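Local coordinates for protein lectin (Lotus tetragonolobus, PDB 2EIG) that probably binds L-fucosyl sugars as a legume seed lectin that carries calcium and manganese ions, at residues V49-S54 and N58-I63; G103-D106 and Q111-F114; I163-D168 and I190-V195. All blocks are in the same frame, centred on the assembly; numbering follows the deposited sequence.

Interaction 1 (V49-S54 and N58-I63)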
# COMPACT_ATOMS: atom_id res chain seq x y z
N VAL A 49 11.96 21.67 -5.70
CA VAL A 49 12.39 20.31 -5.34
C VAL A 49 12.07 19.37 -6.53
O VAL A 49 10.95 19.31 -6.96
CB VAL A 49 11.73 19.79 -4.01
CG1 VAL A 49 12.32 18.42 -3.61
CG2 VAL A 49 11.93 20.80 -2.85
N PRO A 50 13.08 18.66 -7.05
CA PRO A 50 12.80 17.73 -8.12
C PRO A 50 12.24 16.43 -7.52
O PRO A 50 12.88 15.81 -6.66
CB PRO A 50 14.15 17.53 -8.80
CG PRO A 50 15.18 18.06 -7.84
CD PRO A 50 14.51 18.67 -6.68
N ILE A 51 11.04 16.05 -7.93
CA ILE A 51 10.42 14.88 -7.30
C ILE A 51 10.26 13.71 -8.23
O ILE A 51 9.82 12.64 -7.83
CB ILE A 51 9.06 15.19 -6.68
CG1 ILE A 51 8.20 15.98 -7.67
CG2 ILE A 51 9.26 15.82 -5.28
CD1 ILE A 51 6.77 15.81 -7.48
N TRP A 52 10.55 13.94 -9.49
CA TRP A 52 10.70 12.86 -10.42
C TRP A 52 11.50 13.30 -11.63
O TRP A 52 11.61 14.49 -11.92
CB TRP A 52 9.33 12.24 -10.81
CG TRP A 52 8.33 13.12 -11.44
CD1 TRP A 52 7.31 13.75 -10.84
CD2 TRP A 52 8.21 13.41 -12.85
NE1 TRP A 52 6.55 14.43 -11.75
CE2 TRP A 52 7.07 14.23 -13.00
CE3 TRP A 52 8.95 13.04 -14.00
CZ2 TRP A 52 6.67 14.74 -14.24
CZ3 TRP A 52 8.55 13.55 -15.25
CH2 TRP A 52 7.41 14.40 -15.35
N ASP A 53 12.05 12.31 -12.32
CA ASP A 53 12.99 12.54 -13.38
C ASP A 53 12.41 11.99 -14.66
O ASP A 53 12.03 10.82 -14.72
CB ASP A 53 14.31 11.84 -13.04
CG ASP A 53 15.34 12.00 -14.12
OD1 ASP A 53 15.84 13.13 -14.26
OD2 ASP A 53 15.65 11.00 -14.82
N SER A 54 12.34 12.84 -15.69
CA SER A 54 11.72 12.47 -16.98
C SER A 54 12.39 11.28 -17.67
O SER A 54 11.69 10.37 -18.15
CB SER A 54 11.60 13.69 -17.94
OG SER A 54 12.77 14.51 -17.99
N ASN A 58 12.06 7.81 -12.64
CA ASN A 58 12.32 7.76 -11.19
C ASN A 58 11.55 8.83 -10.42
O ASN A 58 11.40 9.92 -10.91
CB ASN A 58 13.82 7.88 -10.86
CG ASN A 58 14.61 6.59 -11.21
OD1 ASN A 58 15.81 6.63 -11.47
ND2 ASN A 58 13.91 5.46 -11.21
N VAL A 59 11.05 8.49 -9.23
CA VAL A 59 10.38 9.43 -8.34
C VAL A 59 11.22 9.58 -7.08
O VAL A 59 11.86 8.60 -6.62
CB VAL A 59 8.98 8.94 -8.01
CG1 VAL A 59 8.24 9.90 -7.07
CG2 VAL A 59 8.19 8.66 -9.32
N ALA A 60 11.26 10.80 -6.54
CA ALA A 60 12.02 11.08 -5.31
C ALA A 60 11.45 10.37 -4.07
O ALA A 60 10.22 10.17 -3.93
CB ALA A 60 12.14 12.66 -5.05
N SER A 61 12.36 9.99 -3.15
CA SER A 61 11.94 9.70 -1.79
C SER A 61 12.25 10.91 -0.96
O SER A 61 13.17 11.68 -1.24
CB SER A 61 12.67 8.48 -1.21
OG SER A 61 12.19 7.32 -1.85
N PHE A 62 11.48 11.09 0.11
CA PHE A 62 11.87 12.11 1.06
C PHE A 62 11.49 11.72 2.46
O PHE A 62 10.65 10.83 2.70
CB PHE A 62 11.37 13.52 0.69
CG PHE A 62 9.84 13.70 0.72
CD1 PHE A 62 9.18 13.98 1.92
CD2 PHE A 62 9.11 13.65 -0.45
CE1 PHE A 62 7.78 14.17 1.95
CE2 PHE A 62 7.72 13.82 -0.44
CZ PHE A 62 7.06 14.09 0.77
N ILE A 63 12.13 12.40 3.39
CA ILE A 63 11.66 12.41 4.74
C ILE A 63 11.67 13.85 5.15
O ILE A 63 12.57 14.57 4.84
CB ILE A 63 12.52 11.53 5.71
CG1 ILE A 63 11.95 11.65 7.14
CG2 ILE A 63 14.05 11.90 5.63
CD1 ILE A 63 12.47 10.61 8.12

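Interaction 2 (G103-D106 and Q111-F114)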
# COMPACT_ATOMS: atom_id res chain seq x y z
N GLY A 103 -5.46 27.43 2.31
CA GLY A 103 -4.53 28.12 1.44
C GLY A 103 -3.98 27.19 0.36
O GLY A 103 -3.02 27.53 -0.30
N ILE A 104 -4.58 26.02 0.21
CA ILE A 104 -4.09 25.03 -0.79
C ILE A 104 -5.12 24.69 -1.87
O ILE A 104 -4.78 24.24 -2.95
CB ILE A 104 -3.56 23.72 -0.14
CG1 ILE A 104 -4.65 23.02 0.71
CG2 ILE A 104 -2.23 24.01 0.66
CD1 ILE A 104 -4.20 21.77 1.46
N THR A 105 -6.38 24.90 -1.57
CA THR A 105 -7.45 24.54 -2.50
C THR A 105 -8.17 25.81 -2.91
O THR A 105 -8.67 26.53 -2.07
CB THR A 105 -8.44 23.56 -1.81
OG1 THR A 105 -7.80 22.28 -1.68
CG2 THR A 105 -9.76 23.40 -2.61
N ASP A 106 -8.22 26.06 -4.21
CA ASP A 106 -9.16 26.98 -4.80
C ASP A 106 -10.54 26.28 -4.81
O ASP A 106 -10.75 25.31 -5.55
CB ASP A 106 -8.72 27.27 -6.23
CG ASP A 106 -9.67 28.22 -6.98
OD1 ASP A 106 -9.24 28.73 -8.01
OD2 ASP A 106 -10.82 28.45 -6.56
N GLN A 111 -9.12 22.02 -10.56
CA GLN A 111 -7.80 21.78 -11.09
C GLN A 111 -6.80 21.70 -9.94
O GLN A 111 -5.58 21.63 -10.19
CB GLN A 111 -7.42 22.89 -12.09
CG GLN A 111 -8.24 22.85 -13.38
CD GLN A 111 -8.19 21.47 -14.01
OE1 GLN A 111 -7.23 21.16 -14.60
NE2 GLN A 111 -9.21 20.60 -13.77
N ASN A 112 -7.27 21.69 -8.70
CA ASN A 112 -6.31 21.72 -7.59
C ASN A 112 -5.37 20.57 -7.60
O ASN A 112 -5.77 19.43 -7.75
CB ASN A 112 -7.01 21.82 -6.25
CG ASN A 112 -7.78 23.10 -6.10
OD1 ASN A 112 -7.20 24.19 -6.16
ND2 ASN A 112 -9.08 22.98 -5.90
N GLN A 113 -4.09 20.88 -7.47
CA GLN A 113 -3.08 19.89 -7.65
C GLN A 113 -2.02 20.02 -6.53
O GLN A 113 -1.32 21.01 -6.45
CB GLN A 113 -2.45 20.10 -9.03
CG GLN A 113 -1.69 18.90 -9.44
CD GLN A 113 -1.03 19.07 -10.76
OE1 GLN A 113 -1.28 20.03 -11.48
NE2 GLN A 113 -0.20 18.12 -11.11
N PHE A 114 -1.94 19.04 -5.66
CA PHE A 114 -1.05 19.15 -4.49
C PHE A 114 -1.15 17.88 -3.70
O PHE A 114 -2.11 17.08 -3.82
CB PHE A 114 -1.42 20.36 -3.56
CG PHE A 114 -2.77 20.22 -2.90
CD1 PHE A 114 -2.90 19.46 -1.74
CD2 PHE A 114 -3.90 20.76 -3.49
CE1 PHE A 114 -4.15 19.26 -1.17
CE2 PHE A 114 -5.16 20.55 -2.95
CZ PHE A 114 -5.29 19.81 -1.80
O HOH W 1 -4.64 24.74 -6.40

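Interaction 3 (I163-D168 and I190-V195)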
# COMPACT_ATOMS: atom_id res chain seq x y z
N ILE A 163 7.21 12.88 8.22
CA ILE A 163 6.54 12.42 7.02
C ILE A 163 7.56 11.72 6.15
O ILE A 163 8.66 12.24 5.90
CB ILE A 163 5.89 13.60 6.27
CG1 ILE A 163 4.81 14.29 7.16
CG2 ILE A 163 5.31 13.15 4.90
CD1 ILE A 163 4.40 15.65 6.63
N ILE A 164 7.26 10.51 5.74
CA ILE A 164 8.23 9.80 4.91
C ILE A 164 7.46 9.53 3.64
O ILE A 164 6.34 9.08 3.72
CB ILE A 164 8.72 8.46 5.52
CG1 ILE A 164 9.58 8.70 6.77
CG2 ILE A 164 9.55 7.65 4.49
CD1 ILE A 164 9.95 7.39 7.53
N TYR A 165 8.05 9.87 2.50
CA TYR A 165 7.58 9.35 1.23
C TYR A 165 8.55 8.32 0.71
O TYR A 165 9.68 8.63 0.38
CB TYR A 165 7.40 10.47 0.20
CG TYR A 165 6.72 9.95 -1.06
CD1 TYR A 165 5.36 9.65 -1.08
CD2 TYR A 165 7.47 9.70 -2.20
CE1 TYR A 165 4.78 9.12 -2.21
CE2 TYR A 165 6.90 9.20 -3.34
CZ TYR A 165 5.57 8.91 -3.35
OH TYR A 165 5.06 8.43 -4.52
N ASP A 166 8.08 7.10 0.58
CA ASP A 166 8.91 6.06 -0.01
C ASP A 166 8.57 5.88 -1.50
O ASP A 166 7.54 5.33 -1.81
CB ASP A 166 8.74 4.75 0.75
CG ASP A 166 9.44 3.59 0.06
OD1 ASP A 166 10.48 3.84 -0.56
OD2 ASP A 166 8.95 2.46 0.10
N SER A 167 9.42 6.38 -2.40
CA SER A 167 9.18 6.25 -3.84
C SER A 167 9.11 4.78 -4.29
O SER A 167 8.37 4.47 -5.20
CB SER A 167 10.25 6.99 -4.67
OG SER A 167 11.55 6.49 -4.40
N ASP A 168 9.82 3.88 -3.61
CA ASP A 168 9.73 2.45 -3.94
C ASP A 168 8.30 1.89 -3.96
O ASP A 168 7.92 1.24 -4.91
CB ASP A 168 10.66 1.60 -3.05
CG ASP A 168 10.67 0.10 -3.42
OD1 ASP A 168 11.80 -0.46 -3.46
OD2 ASP A 168 9.59 -0.55 -3.66
N ILE A 190 0.49 7.22 -2.65
CA ILE A 190 0.38 8.35 -3.59
C ILE A 190 1.51 8.26 -4.60
O ILE A 190 2.69 8.27 -4.21
CB ILE A 190 0.51 9.76 -2.87
CG1 ILE A 190 -0.36 9.83 -1.64
CG2 ILE A 190 0.18 10.92 -3.86
CD1 ILE A 190 -0.18 11.11 -0.83
N ASP A 191 1.18 8.16 -5.89
CA ASP A 191 2.21 8.30 -6.91
C ASP A 191 2.45 9.77 -7.20
O ASP A 191 1.65 10.39 -7.91
CB ASP A 191 1.81 7.57 -8.21
CG ASP A 191 3.02 7.25 -9.11
OD1 ASP A 191 2.99 6.17 -9.76
OD2 ASP A 191 4.00 8.05 -9.16
N LEU A 192 3.54 10.34 -6.65
CA LEU A 192 3.87 11.76 -6.85
C LEU A 192 3.94 12.12 -8.30
O LEU A 192 3.59 13.21 -8.68
CB LEU A 192 5.19 12.15 -6.17
CG LEU A 192 5.23 12.15 -4.66
CD1 LEU A 192 6.55 12.74 -4.11
CD2 LEU A 192 3.99 12.83 -4.05
N LYS A 193 4.39 11.19 -9.13
CA LYS A 193 4.57 11.48 -10.57
C LYS A 193 3.23 11.49 -11.29
O LYS A 193 3.16 12.07 -12.37
CB LYS A 193 5.57 10.51 -11.22
CG LYS A 193 5.98 10.81 -12.67
CD LYS A 193 6.82 9.67 -13.28
CE LYS A 193 7.22 10.03 -14.74
NZ LYS A 193 7.01 8.93 -15.78
N THR A 194 2.16 10.90 -10.72
CA THR A 194 0.83 10.99 -11.37
C THR A 194 0.18 12.32 -11.06
O THR A 194 -0.52 12.91 -11.88
CB THR A 194 -0.19 9.84 -11.04
OG1 THR A 194 -0.29 9.63 -9.63
CG2 THR A 194 0.14 8.48 -11.73
N VAL A 195 0.40 12.81 -9.85
CA VAL A 195 -0.33 13.97 -9.39
C VAL A 195 0.43 15.27 -9.43
O VAL A 195 -0.17 16.32 -9.30
CB VAL A 195 -0.97 13.75 -8.00
CG1 VAL A 195 -2.14 12.73 -8.13
CG2 VAL A 195 0.08 13.28 -6.96

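Interaction 1 (V49-S54 and N58-I63)
The I51-D53 and N58-A60 backbones meet in an antiparallel pairing at the turn that carries the chain from one sheet of the legume lectin sandwich to the other. W52 and V59 form the single bridge, a non-hydrogen-bonded pair with a CA-CA distance of 4.0 Å. The bonds lie one residue beyond it at each end. A60 N donates to I51 O at 2.7 Å, nearly straight at 173°. D53 N donates to N58 O at 2.9 Å. I51 O also receives a CA-H contact from V59 CA, and V59 CG1 lies 3.3 Å from the same I51 O. Strand 39-50 ends just before this pairing and strand 61-72 begins just after it, so the pairing sits at the ends of two strands that belong to different sheets. A60 CB sits 3.6 Å from P50 O. Apolar contact is thin: W52 CB meets V59 CG2 at 4.0 Å. The W52 indole departs from V59, with CG between the backbone N and carbonyl carbon (chi1 60°). Its NE1 bonds to L196 O, and K193 makes a cation-pi contact with the ring. V59 packs on Y165 and L192, while V59 O accepts from K228 NZ.

Interaction 2 (G103-D106 and Q111-F114)
N112 faces D106 and holds both backbone polar groups of that residue with its amide. OD1 accepts from D106 N at 2.9 Å, with the donor well above the carbonyl plane. ND2 donates to D106 O, also at 2.9 Å; this bond is almost straight (178°), and the acceptor lies in the amide plane of N112. The two bonds fix the rotation of the amide. A water donates to OD1 at 2.6 Å and only weakly to I104 O. T105 CG2 lies across the amide, 3.4 Å from N112 ND2. Next to this polar pair, I104 covers one face of the F114 ring near its rim. The side chains meet at about a right angle, and I104 CD1 touches F114 CE1 at 3.6 Å. The F114 CG stands between the backbone N and carbonyl carbon (chi1 66°), which turns the ring toward I104 and T105. T105 OG1 is buried 3.4 Å from F114 CE2 and has no polar partner in the model. Further out, I104 packs on V83 and F85, and D106 OD2 accepts from S108 N. S110 of a neighbouring subunit packs on T105 and N112. The whole arrangement closes a non-regular loop of the legume lectin fold, just before strand 115-120, which carries the metal ligands E118 and D120.

Interaction 3 (I163-D168 and I190-V195)
Y165 OH is held by two backbone groups at the start of the short helix 192-195. L192 N donates to it at 3.2 Å with a good angle of 166°. The hydroxyl in turn donates to I190 O; the modelled 2.4 Å between OH and this oxygen is very short, so its exact length is doubtful. The contact joins strand 159-166 of one sheet of the legume lectin sandwich to the link that follows strand 183-189 of the same sheet and leads on to strand 199-208 of the other. The hydroxyl thus bridges the residues on either side of D191. I190 O approaches the Y165 ring at its edge, in the ring plane. L192 comes over one face instead, in a CH-pi contact: its CG is 3.8 Å from the ring centroid and 22° off the normal. L192 CD1 runs further across the same ring, 3.6 Å from Y165 CE2. The ring reaches this far because CG of Y165 is anti to the backbone N (chi1 -172°). I190 adds a looser touch, its CB lying 4.4 Å from Y165 CE1. Beyond the tyrosine, D166 and D168 form salt bridges with K147 of a neighbouring subunit. T194 OG1 hydrogen-bonds to L146 O of a different neighbouring subunit, and D191 packs on the same L146. D191 is the N-cap of the helix, and its OD2 accepts from K193 N at 3.2 Å.

From the N terminus, interaction 1 comes first and closes a tight turn of three residues between strands 39-50 and 61-72, which belong to different sheets. Interaction 2 then closes the four residues 107-110 within the loop ahead of strand 115-120. Interaction 3 spans the longest gap, 169-189, which holds strands 171-178 and 183-189. The three follow in series; none nests or crosses. Interactions 1 and 3 touch: F62 O meets Y165 N where strands 61-72 and 159-166 pair, and S61 OG meets S167 OG. Q113 NE2 reaches V195 O, connecting 2 to 3. Interactions 1 and 2 stay about 8 Å apart at their nearest atoms.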